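Putative L-alanine-DL-glutamate epimerase (Burkholderia xenovorans LB400, PDB 3SN4) binds magnesium and 2-oxoglutarate in an enolase-type barrel and is probably a racemase or epimerase of the mandelate racemase/muconate lactonizing enzyme family. Local coordinates at residues Val214-Asp219 against Phe239-Val244; Leu220-Lys225 against Glu245-Ser250; Ser266-Leu271 against Asp287-Asp292. All blocks are in the same frame, centred on the assembly; numbering follows the deposited sequence.

Interaction 1: residues Val214-Asp219 against Phe239-Val244. With MG (magnesium ion), chain B; AKG (2-oxoglutaric acid), chain C.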
loop_
_atom_site.group_PDB
_atom_site.type_symbol
_atom_site.label_atom_id
_atom_site.label_comp_id
_atom_site.label_asym_id
_atom_site.label_seq_id
_atom_site.Cartn_x
_atom_site.Cartn_y
_atom_site.Cartn_z
ATOM N N VAL A 214 -23.563 -11.294 -33.451
ATOM C CA VAL A 214 -22.498 -10.349 -33.755
ATOM C C VAL A 214 -22.147 -9.506 -32.518
ATOM O O VAL A 214 -23.029 -9.044 -31.785
ATOM C CB VAL A 214 -22.886 -9.424 -34.948
ATOM C CG1 VAL A 214 -21.881 -8.269 -35.111
ATOM C CG2 VAL A 214 -22.997 -10.228 -36.263
ATOM N N GLU A 215 -20.858 -9.307 -32.285
ATOM C CA GLU A 215 -20.427 -8.620 -31.078
ATOM C C GLU A 215 -20.374 -7.131 -31.347
ATOM O O GLU A 215 -20.005 -6.716 -32.440
ATOM C CB GLU A 215 -19.067 -9.128 -30.609
ATOM C CG GLU A 215 -19.019 -10.592 -30.210
ATOM C CD GLU A 215 -19.471 -10.870 -28.788
ATOM O OE1 GLU A 215 -19.558 -9.934 -27.946
ATOM O OE2 GLU A 215 -19.733 -12.062 -28.508
ATOM N N ILE A 216 -20.720 -6.328 -30.337
ATOM C CA ILE A 216 -20.702 -4.889 -30.460
ATOM C C ILE A 216 -19.713 -4.305 -29.468
ATOM O O ILE A 216 -19.797 -4.574 -28.258
ATOM C CB ILE A 216 -22.089 -4.293 -30.206
ATOM C CG1 ILE A 216 -23.109 -4.815 -31.239
ATOM C CG2 ILE A 216 -22.040 -2.780 -30.224
ATOM C CD1 ILE A 216 -24.526 -4.244 -31.017
ATOM N N LEU A 217 -18.776 -3.537 -30.008
ATOM C CA LEU A 217 -17.786 -2.832 -29.247
ATOM C C LEU A 217 -18.194 -1.355 -29.219
ATOM O O LEU A 217 -18.755 -0.851 -30.188
ATOM C CB LEU A 217 -16.409 -2.984 -29.900
ATOM C CG LEU A 217 -15.725 -4.361 -29.792
ATOM C CD1 LEU A 217 -16.450 -5.421 -30.619
ATOM C CD2 LEU A 217 -14.260 -4.292 -30.197
ATOM N N LEU A 218 -17.896 -0.669 -28.113
ATOM C CA LEU A 218 -18.160 0.759 -27.994
ATOM C C LEU A 218 -16.865 1.471 -27.633
ATOM O O LEU A 218 -16.195 1.099 -26.658
ATOM C CB LEU A 218 -19.230 1.013 -26.941
ATOM C CG LEU A 218 -19.674 2.450 -26.623
ATOM C CD1 LEU A 218 -20.296 3.191 -27.831
ATOM C CD2 LEU A 218 -20.628 2.410 -25.452
ATOM N N ASP A 219 -16.523 2.497 -28.417
ATOM C CA ASP A 219 -15.353 3.337 -28.138
ATOM C C ASP A 219 -15.819 4.707 -27.700
ATOM O O ASP A 219 -16.548 5.392 -28.430
ATOM C CB ASP A 219 -14.451 3.420 -29.363
ATOM C CG ASP A 219 -13.049 3.951 -29.059
ATOM O OD1 ASP A 219 -12.793 4.562 -27.988
ATOM O OD2 ASP A 219 -12.184 3.772 -29.945
ATOM N N PHE A 239 -26.807 -3.767 -21.690
ATOM C CA PHE A 239 -26.353 -4.101 -23.050
ATOM C C PHE A 239 -25.264 -5.161 -23.039
ATOM O O PHE A 239 -24.469 -5.243 -22.096
ATOM C CB PHE A 239 -25.852 -2.851 -23.777
ATOM C CG PHE A 239 -26.945 -1.906 -24.114
ATOM C CD1 PHE A 239 -27.509 -1.906 -25.377
ATOM C CD2 PHE A 239 -27.462 -1.056 -23.143
ATOM C CE1 PHE A 239 -28.571 -1.044 -25.681
ATOM C CE2 PHE A 239 -28.511 -0.196 -23.434
ATOM C CZ PHE A 239 -29.069 -0.190 -24.708
ATOM N N ASP A 240 -25.234 -5.987 -24.076
ATOM C CA ASP A 240 -24.176 -6.984 -24.218
ATOM C C ASP A 240 -23.064 -6.388 -25.075
ATOM O O ASP A 240 -23.156 -6.356 -26.296
ATOM C CB ASP A 240 -24.720 -8.272 -24.851
ATOM C CG ASP A 240 -23.633 -9.300 -25.104
ATOM O OD1 ASP A 240 -22.635 -9.331 -24.332
ATOM O OD2 ASP A 240 -23.788 -10.081 -26.075
ATOM N N LEU A 241 -22.030 -5.887 -24.419
ATOM C CA LEU A 241 -20.915 -5.233 -25.107
ATOM C C LEU A 241 -19.633 -6.069 -24.985
ATOM O O LEU A 241 -19.284 -6.504 -23.886
ATOM C CB LEU A 241 -20.736 -3.816 -24.551
ATOM C CG LEU A 241 -21.992 -2.930 -24.691
ATOM C CD1 LEU A 241 -21.887 -1.586 -23.946
ATOM C CD2 LEU A 241 -22.244 -2.705 -26.163
ATOM N N PHE A 242 -18.979 -6.322 -26.125
ATOM C CA PHE A 242 -17.700 -7.051 -26.219
ATOM C C PHE A 242 -16.604 -6.312 -25.425
ATOM O O PHE A 242 -15.857 -6.928 -24.655
ATOM C CB PHE A 242 -17.348 -7.197 -27.711
ATOM C CG PHE A 242 -16.076 -7.937 -28.008
ATOM C CD1 PHE A 242 -16.101 -9.265 -28.387
ATOM C CD2 PHE A 242 -14.859 -7.288 -27.993
ATOM C CE1 PHE A 242 -14.915 -9.951 -28.712
ATOM C CE2 PHE A 242 -13.676 -7.961 -28.310
ATOM C CZ PHE A 242 -13.701 -9.276 -28.690
ATOM N N TRP A 243 -16.514 -5.002 -25.628
ATOM C CA TRP A 243 -15.769 -4.124 -24.739
ATOM C C TRP A 243 -16.259 -2.703 -24.829
ATOM O O TRP A 243 -16.953 -2.346 -25.781
ATOM C CB TRP A 243 -14.252 -4.207 -24.946
ATOM C CG TRP A 243 -13.641 -3.492 -26.112
ATOM C CD1 TRP A 243 -13.935 -2.248 -26.589
ATOM C CD2 TRP A 243 -12.553 -3.972 -26.900
ATOM N NE1 TRP A 243 -13.121 -1.941 -27.658
ATOM C CE2 TRP A 243 -12.251 -2.983 -27.851
ATOM C CE3 TRP A 243 -11.820 -5.160 -26.906
ATOM C CZ2 TRP A 243 -11.256 -3.145 -28.799
ATOM C CZ3 TRP A 243 -10.828 -5.318 -27.852
ATOM C CH2 TRP A 243 -10.550 -4.308 -28.777
ATOM N N VAL A 244 -15.907 -1.917 -23.810
ATOM C CA VAL A 244 -16.034 -0.469 -23.837
ATOM C C VAL A 244 -14.630 0.106 -23.723
ATOM O O VAL A 244 -13.879 -0.215 -22.797
ATOM C CB VAL A 244 -16.899 0.073 -22.718
ATOM C CG1 VAL A 244 -17.064 1.597 -22.848
ATOM C CG2 VAL A 244 -18.288 -0.599 -22.701
HETATM MG MG MG B . -10.078 3.721 -29.761
HETATM C C1 AKG C . -9.726 3.530 -32.648
HETATM O O1 AKG C . -9.474 3.175 -33.836
HETATM O O2 AKG C . -10.042 2.668 -31.768
HETATM C C2 AKG C . -9.622 4.961 -32.250
HETATM O O5 AKG C . -10.020 5.331 -31.148
HETATM C C3 AKG C . -8.964 6.019 -33.104
HETATM C C4 AKG C . -9.841 6.909 -34.004
HETATM C C5 AKG C . -11.037 7.668 -33.456
HETATM O O3 AKG C . -12.077 7.006 -33.223
HETATM O O4 AKG C . -10.971 8.925 -33.316
HETATM O O HOH W 1 -21.805 -7.674 -28.084
HETATM O O HOH W 2 -20.308 -9.614 -25.635
HETATM O O HOH W 3 -10.124 4.801 -28.028
#
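Ile-216 and Leu-218 carry the backbone bonds between these two parallel segments, whose touching parts run 40° apart. Ile-216 O accepts from Phe-242 N at 2.9 Å, and Leu-218 N gives to Trp-243 O at 3.0 Å. Past these bonds the pairing tightens, so that Leu-218 and Val-244 sit level with each other, their side chains on the same side of the sheet. At the other end the two segments part and water fills in: one molecule accepts from Ile-216 N and lies 2.6 Å from Asp-240 O, while a second joins the carboxylates of Glu-215 and Asp-240. Asp-240 OD2 forms a salt bridge with Arg-193 of the second subunit.

Leu-217 links the two aromatic residues. Its two methyls divide between them: CD2 lies over one face of the Trp-243 indole, 3.6 Å from the centroid of the six-membered ring, in a CH-pi contact, while CD1 meets Phe-242 CB at 3.5 Å. Trp-243 holds CG between its backbone N and carbonyl carbon (chi1 78°), which folds the indole back over the leucine; NE1 then bonds to Glu-245. On the far side of Phe-242 the bent chain of Glu-215 brings its carboxylate to the ring edge, the two planes 66° apart, with OE1 3.5 Å from Phe-242 CB. Lys-231 of the second subunit adds a cation-pi contact to the same ring.

At the C-terminal end of its strand, Asp-219 leaves the pairing and binds magnesium through OD2 at 2.1 Å. Strand 215-219, helix 226-235 and strand 243-245 form a beta-alpha-beta unit of the barrel. Metal-binding carboxylates at the C-terminal ends of successive barrel strands are characteristic of the enolase superfamily, and Asp-219 supplies one of them.

Interaction 2: residues Leu220-Lys225 against Glu245-Ser250. With MG (magnesium ion), chain B; NA (sodium ion), chain E; AKG (2-oxoglutaric acid), chain C.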
loop_
_atom_site.group_PDB
_atom_site.type_symbol
_atom_site.label_atom_id
_atom_site.label_comp_id
_atom_site.label_asym_id
_atom_site.label_seq_id
_atom_site.Cartn_x
_atom_site.Cartn_y
_atom_site.Cartn_z
ATOM N N LEU A 220 -15.407 5.079 -26.484
ATOM C CA LEU A 220 -15.691 6.388 -25.891
ATOM C C LEU A 220 -14.481 7.332 -25.937
ATOM O O LEU A 220 -14.587 8.500 -25.541
ATOM C CB LEU A 220 -16.171 6.190 -24.446
ATOM C CG LEU A 220 -17.380 5.228 -24.261
ATOM C CD1 LEU A 220 -17.635 4.964 -22.739
ATOM C CD2 LEU A 220 -18.616 5.787 -24.949
ATOM N N ASN A 221 -13.357 6.842 -26.454
ATOM C CA ASN A 221 -12.134 7.638 -26.687
ATOM C C ASN A 221 -11.815 8.473 -25.428
ATOM O O ASN A 221 -11.887 7.929 -24.324
ATOM C CB ASN A 221 -12.258 8.499 -27.946
ATOM C CG ASN A 221 -12.445 7.689 -29.205
ATOM O OD1 ASN A 221 -13.565 7.522 -29.680
ATOM N ND2 ASN A 221 -11.346 7.188 -29.760
ATOM N N PHE A 222 -11.491 9.757 -25.583
ATOM C CA PHE A 222 -11.211 10.649 -24.451
ATOM C C PHE A 222 -12.426 11.563 -24.156
ATOM O O PHE A 222 -12.251 12.704 -23.676
ATOM C CB PHE A 222 -10.016 11.571 -24.752
ATOM C CG PHE A 222 -8.664 10.887 -24.844
ATOM C CD1 PHE A 222 -7.830 10.808 -23.714
ATOM C CD2 PHE A 222 -8.173 10.440 -26.069
ATOM C CE1 PHE A 222 -6.541 10.235 -23.792
ATOM C CE2 PHE A 222 -6.899 9.863 -26.167
ATOM C CZ PHE A 222 -6.063 9.777 -25.017
ATOM N N ASN A 223 -13.648 11.078 -24.389
ATOM C CA ASN A 223 -14.813 11.987 -24.409
ATOM C C ASN A 223 -15.541 12.245 -23.102
ATOM O O ASN A 223 -16.597 12.891 -23.090
ATOM C CB ASN A 223 -15.782 11.524 -25.494
ATOM C CG ASN A 223 -15.220 11.746 -26.896
ATOM O OD1 ASN A 223 -14.630 12.800 -27.195
ATOM N ND2 ASN A 223 -15.403 10.766 -27.760
ATOM N N ALA A 224 -14.992 11.757 -21.986
ATOM C CA ALA A 224 -15.544 12.048 -20.661
ATOM C C ALA A 224 -14.442 12.103 -19.606
ATOM O O ALA A 224 -13.275 11.848 -19.915
ATOM C CB ALA A 224 -16.570 10.991 -20.275
ATOM N N LYS A 225 -14.836 12.440 -18.382
ATOM C CA LYS A 225 -14.051 12.192 -17.167
ATOM C C LYS A 225 -14.619 10.913 -16.508
ATOM O O LYS A 225 -15.747 10.495 -16.821
ATOM C CB LYS A 225 -14.137 13.375 -16.188
ATOM C CG LYS A 225 -13.851 14.809 -16.743
ATOM C CD LYS A 225 -12.453 14.961 -17.314
ATOM C CE LYS A 225 -12.239 16.279 -18.047
ATOM N NZ LYS A 225 -12.019 17.415 -17.097
ATOM N N GLU A 245 -14.292 0.939 -24.694
ATOM C CA GLU A 245 -12.964 1.454 -24.879
ATOM C C GLU A 245 -12.928 2.864 -24.353
ATOM O O GLU A 245 -13.773 3.700 -24.703
ATOM C CB GLU A 245 -12.641 1.414 -26.360
ATOM C CG GLU A 245 -11.184 1.600 -26.765
ATOM C CD GLU A 245 -10.983 1.235 -28.246
ATOM O OE1 GLU A 245 -10.098 1.813 -28.876
ATOM O OE2 GLU A 245 -11.723 0.383 -28.786
ATOM N N ILE A 246 -11.945 3.129 -23.500
ATOM C CA ILE A 246 -11.851 4.406 -22.783
ATOM C C ILE A 246 -10.378 4.773 -22.745
ATOM O O ILE A 246 -9.556 4.025 -22.204
ATOM C CB ILE A 246 -12.382 4.278 -21.351
ATOM C CG1 ILE A 246 -13.897 4.032 -21.346
ATOM C CG2 ILE A 246 -12.071 5.548 -20.500
ATOM C CD1 ILE A 246 -14.455 3.628 -19.964
ATOM N N ASP A 247 -10.032 5.913 -23.310
ATOM C CA ASP A 247 -8.682 6.430 -23.171
ATOM C C ASP A 247 -8.568 7.417 -22.021
ATOM O O ASP A 247 -9.433 8.291 -21.853
ATOM C CB ASP A 247 -8.232 7.087 -24.452
ATOM C CG ASP A 247 -8.217 6.131 -25.604
ATOM O OD1 ASP A 247 -7.552 5.068 -25.514
ATOM O OD2 ASP A 247 -8.880 6.468 -26.594
ATOM N N SER A 248 -7.490 7.295 -21.257
ATOM C CA SER A 248 -7.315 8.049 -20.018
ATOM C C SER A 248 -5.862 8.141 -19.686
ATOM O O SER A 248 -5.118 7.165 -19.875
ATOM C CB SER A 248 -8.033 7.365 -18.838
ATOM O OG SER A 248 -7.789 8.101 -17.640
ATOM N N TYR A 249 -5.451 9.302 -19.191
ATOM C CA TYR A 249 -4.112 9.471 -18.622
ATOM C C TYR A 249 -4.133 9.393 -17.111
ATOM O O TYR A 249 -3.189 9.832 -16.443
ATOM C CB TYR A 249 -3.491 10.752 -19.108
ATOM C CG TYR A 249 -3.258 10.726 -20.594
ATOM C CD1 TYR A 249 -2.568 9.666 -21.185
ATOM C CD2 TYR A 249 -3.747 11.730 -21.413
ATOM C CE1 TYR A 249 -2.358 9.633 -22.560
ATOM C CE2 TYR A 249 -3.525 11.713 -22.798
ATOM C CZ TYR A 249 -2.848 10.661 -23.359
ATOM O OH TYR A 249 -2.619 10.649 -24.723
ATOM N N SER A 250 -5.205 8.788 -16.597
ATOM C CA SER A 250 -5.372 8.551 -15.165
ATOM C C SER A 250 -5.603 7.055 -14.922
ATOM O O SER A 250 -6.733 6.570 -14.986
ATOM C CB SER A 250 -6.530 9.357 -14.602
ATOM O OG SER A 250 -6.681 9.083 -13.206
HETATM MG MG MG B . -10.078 3.721 -29.761
HETATM NA NA NA E . -0.048 9.467 -25.299
HETATM C C1 AKG C . -9.726 3.530 -32.648
HETATM O O1 AKG C . -9.474 3.175 -33.836
HETATM O O2 AKG C . -10.042 2.668 -31.768
HETATM C C2 AKG C . -9.622 4.961 -32.250
HETATM O O5 AKG C . -10.020 5.331 -31.148
HETATM C C3 AKG C . -8.964 6.019 -33.104
HETATM C C4 AKG C . -9.841 6.909 -34.004
HETATM C C5 AKG C . -11.037 7.668 -33.456
HETATM O O3 AKG C . -12.077 7.006 -33.223
HETATM O O4 AKG C . -10.971 8.925 -33.316
HETATM O O HOH W 4 -8.724 7.752 -28.722
HETATM O O HOH W 3 -10.124 4.801 -28.028
HETATM O O HOH W 5 1.933 10.823 -25.934
HETATM O O HOH W 6 1.176 8.910 -23.102
#
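Two backbone bonds hold the loops together: Leu-220 N gives to Glu-245 O at 2.8 Å, and Asp-247 N to Asn-221 O at 2.9 Å, the second donor standing 50° out of the carbonyl plane. Glu-245, its chain extended, puts OE1 on magnesium at 2.1 Å, while OE2 is salt-bridged to Lys-163. Asn-221 ND2 makes a weak bond to O5 of 2-oxoglutarate, and a water joins the same ND2 to Asp-247 OD2. That OD2 also takes a bond from the magnesium-bound water, at 2.5 Å, which makes Asp-247 a second-shell partner of the metal.

The packing centres on Phe-222. Asp-247 CB stands over the middle of its ring, 3.4 Å from the centroid, in a CH-pi contact. Phe-222 CE1 meets Tyr-249 CE2 at 3.5 Å, the two ring planes inclined at 41°. Tyr-249 OH reaches the sodium ion, which Pro-78 O of the third subunit also binds.

Three carboxylates, including those of Asp-219 and Glu-269, meet at magnesium; the cation and Lys-163 probably offset this crowding of negative charge.

Interaction 3: residues Ser266-Leu271 against Asp287-Asp292. With NA (sodium ion), chain E; MG (magnesium ion), chain B; AKG (2-oxoglutaric acid), chain C.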
loop_
_atom_site.group_PDB
_atom_site.type_symbol
_atom_site.label_atom_id
_atom_site.label_comp_id
_atom_site.label_asym_id
_atom_site.label_seq_id
_atom_site.Cartn_x
_atom_site.Cartn_y
_atom_site.Cartn_z
ATOM N N SER A 266 -11.365 -1.812 -22.398
ATOM C CA SER A 266 -10.113 -1.694 -23.105
ATOM C C SER A 266 -9.589 -0.253 -23.111
ATOM O O SER A 266 -10.346 0.714 -23.007
ATOM C CB SER A 266 -10.287 -2.204 -24.538
ATOM O OG SER A 266 -11.181 -1.406 -25.270
ATOM N N SER A 267 -8.283 -0.117 -23.247
ATOM C CA SER A 267 -7.637 1.201 -23.286
ATOM C C SER A 267 -6.213 1.019 -23.786
ATOM O O SER A 267 -5.838 -0.077 -24.187
ATOM C CB SER A 267 -7.610 1.839 -21.878
ATOM O OG SER A 267 -7.197 3.215 -21.900
ATOM N N CYS A 268 -5.452 2.121 -23.737
ATOM C CA CYS A 268 -3.997 2.177 -23.945
ATOM C C CYS A 268 -3.503 2.467 -25.367
ATOM O O CYS A 268 -2.296 2.457 -25.577
ATOM C CB CYS A 268 -3.308 0.923 -23.465
ATOM S SG CYS A 268 -3.755 0.413 -21.768
ATOM N N GLU A 269 -4.399 2.720 -26.318
ATOM C CA GLU A 269 -4.008 2.869 -27.726
ATOM C C GLU A 269 -3.028 4.003 -27.967
ATOM O O GLU A 269 -2.352 4.051 -29.007
ATOM C CB GLU A 269 -5.238 3.040 -28.642
ATOM C CG GLU A 269 -5.859 4.436 -28.654
ATOM C CD GLU A 269 -7.189 4.525 -29.404
ATOM O OE1 GLU A 269 -7.527 5.650 -29.846
ATOM O OE2 GLU A 269 -7.904 3.500 -29.552
ATOM N N THR A 270 -2.983 4.964 -27.051
ATOM C CA THR A 270 -2.110 6.114 -27.238
ATOM C C THR A 270 -0.823 6.010 -26.451
ATOM O O THR A 270 -0.064 6.964 -26.429
ATOM C CB THR A 270 -2.829 7.477 -26.875
ATOM O OG1 THR A 270 -3.135 7.521 -25.481
ATOM C CG2 THR A 270 -4.101 7.669 -27.704
ATOM N N LEU A 271 -0.552 4.875 -25.818
ATOM C CA LEU A 271 0.573 4.775 -24.915
ATOM C C LEU A 271 1.809 4.202 -25.580
ATOM O O LEU A 271 1.707 3.383 -26.513
ATOM C CB LEU A 271 0.201 3.895 -23.736
ATOM C CG LEU A 271 -0.972 4.332 -22.880
ATOM C CD1 LEU A 271 -1.057 3.389 -21.670
ATOM C CD2 LEU A 271 -0.828 5.777 -22.443
ATOM N N ASP A 287 -9.218 -4.726 -18.987
ATOM C CA ASP A 287 -9.407 -6.105 -19.442
ATOM C C ASP A 287 -8.517 -6.393 -20.648
ATOM O O ASP A 287 -7.890 -7.462 -20.725
ATOM C CB ASP A 287 -10.882 -6.347 -19.806
ATOM C CG ASP A 287 -11.786 -6.399 -18.591
ATOM O OD1 ASP A 287 -11.938 -7.482 -18.038
ATOM O OD2 ASP A 287 -12.360 -5.365 -18.170
ATOM N N VAL A 288 -8.515 -5.468 -21.619
ATOM C CA VAL A 288 -7.732 -5.571 -22.841
ATOM C C VAL A 288 -6.832 -4.348 -23.076
ATOM O O VAL A 288 -7.296 -3.230 -22.957
ATOM C CB VAL A 288 -8.690 -5.698 -24.034
ATOM C CG1 VAL A 288 -7.926 -5.733 -25.321
ATOM C CG2 VAL A 288 -9.566 -6.960 -23.868
ATOM N N ALA A 289 -5.563 -4.577 -23.416
ATOM C CA ALA A 289 -4.634 -3.520 -23.775
ATOM C C ALA A 289 -4.561 -3.375 -25.283
ATOM O O ALA A 289 -4.184 -4.312 -26.007
ATOM C CB ALA A 289 -3.230 -3.773 -23.206
ATOM N N ILE A 290 -4.918 -2.193 -25.760
ATOM C CA ILE A 290 -4.805 -1.850 -27.179
ATOM C C ILE A 290 -3.390 -1.331 -27.384
ATOM O O ILE A 290 -2.932 -0.469 -26.647
ATOM C CB ILE A 290 -5.872 -0.835 -27.593
ATOM C CG1 ILE A 290 -7.267 -1.509 -27.458
ATOM C CG2 ILE A 290 -5.670 -0.368 -29.057
ATOM C CD1 ILE A 290 -8.476 -0.557 -27.476
ATOM N N VAL A 291 -2.680 -1.890 -28.357
ATOM C CA VAL A 291 -1.305 -1.497 -28.603
ATOM C C VAL A 291 -1.229 -0.893 -29.992
ATOM O O VAL A 291 -1.651 -1.519 -30.967
ATOM C CB VAL A 291 -0.340 -2.699 -28.500
ATOM C CG1 VAL A 291 1.108 -2.277 -28.744
ATOM C CG2 VAL A 291 -0.475 -3.392 -27.149
ATOM N N ASP A 292 -0.706 0.320 -30.076
ATOM C CA ASP A 292 -0.444 0.942 -31.375
ATOM C C ASP A 292 0.992 0.662 -31.834
ATOM O O ASP A 292 1.961 1.344 -31.443
ATOM C CB ASP A 292 -0.729 2.433 -31.349
ATOM C CG ASP A 292 -0.903 3.008 -32.745
ATOM O OD1 ASP A 292 -1.816 3.850 -32.950
ATOM O OD2 ASP A 292 -0.134 2.605 -33.640
HETATM NA NA NA E . -0.048 9.467 -25.299
HETATM MG MG MG B . -10.078 3.721 -29.761
HETATM C C1 AKG C . -9.726 3.530 -32.648
HETATM O O1 AKG C . -9.474 3.175 -33.836
HETATM O O2 AKG C . -10.042 2.668 -31.768
HETATM C C2 AKG C . -9.622 4.961 -32.250
HETATM O O5 AKG C . -10.020 5.331 -31.148
HETATM C C3 AKG C . -8.964 6.019 -33.104
HETATM C C4 AKG C . -9.841 6.909 -34.004
HETATM C C5 AKG C . -11.037 7.668 -33.456
HETATM O O3 AKG C . -12.077 7.006 -33.223
HETATM O O4 AKG C . -10.971 8.925 -33.316
HETATM O O HOH W 7 -0.356 1.732 -27.649
HETATM O O HOH W 8 -3.057 5.922 -30.962
HETATM O O HOH W 3 -10.124 4.801 -28.028
HETATM O O HOH W 5 1.933 10.823 -25.934
HETATM O O HOH W 6 1.176 8.910 -23.102
#
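Cys-268 O and Ile-290 O face each other at 3.2 Å, two acceptors with no proton between them, where segment 266-271 turns out of the sheet. Cys-268 opens a type I turn here, so its carbonyl is used by Leu-271 N instead of the neighbouring strand. A water takes up the break: it donates to Cys-268 O and Leu-271 O and accepts from Asp-292 N. A second water donates to Glu-269 O and Asp-292 OD1, an oxygen also bonded to His-318.

Before the turn the strands pair in parallel; the touching parts as a whole, turn included, run 11° apart. Ile-290 N gives to Ser-267 O at 2.8 Å in an almost straight bond, whereas Ser-267 N reaches Val-288 O at a longer 3.3 Å.

Ile-290 is the side chain that spans the contact. Its CG2 methyl presses against Glu-269 CB at 3.5 Å, and CD1, at the end of the other branch, lies 3.6 Å from Ser-266 OG. Glu-269 starts from a cramped first torsion, with CG between its backbone N and carbonyl carbon (chi1 79°), then runs out extended to place OE2 on magnesium at 2.2 Å. Next along the chain, Thr-270 O binds sodium at 2.8 Å.

One short turn therefore serves two cations through different chemistry: a carboxylate for magnesium, a neutral carbonyl for sodium. With Glu-269 OE1 2.8 Å from O5 of 2-oxoglutarate, both oxygens acceptors, the magnesium charge probably offsets their repulsion and draws carboxylate and ligand together.

Interactions 1 and 2 alternate along the chain, the paired strands of interaction 1 running straight on into the paired loops of interaction 2; interaction 3 follows both. Their centres lie about 16 Å apart for 1 and 2 and for 1 and 3, and about 11 Å for 2 and 3. Strands 215-219, 243-245, 265-267 and 288-291 are successive parallel neighbours in one sheet of the barrel, and Val-244 O to Ser-266 N, 3.0 Å, probably continues its bonding from interaction 1 to 3. Each contact supplies one magnesium carboxylate, from three consecutive strand ends, while interactions 2 and 3 share the sodium, so barrel wall, active site and subunit boundary are built together.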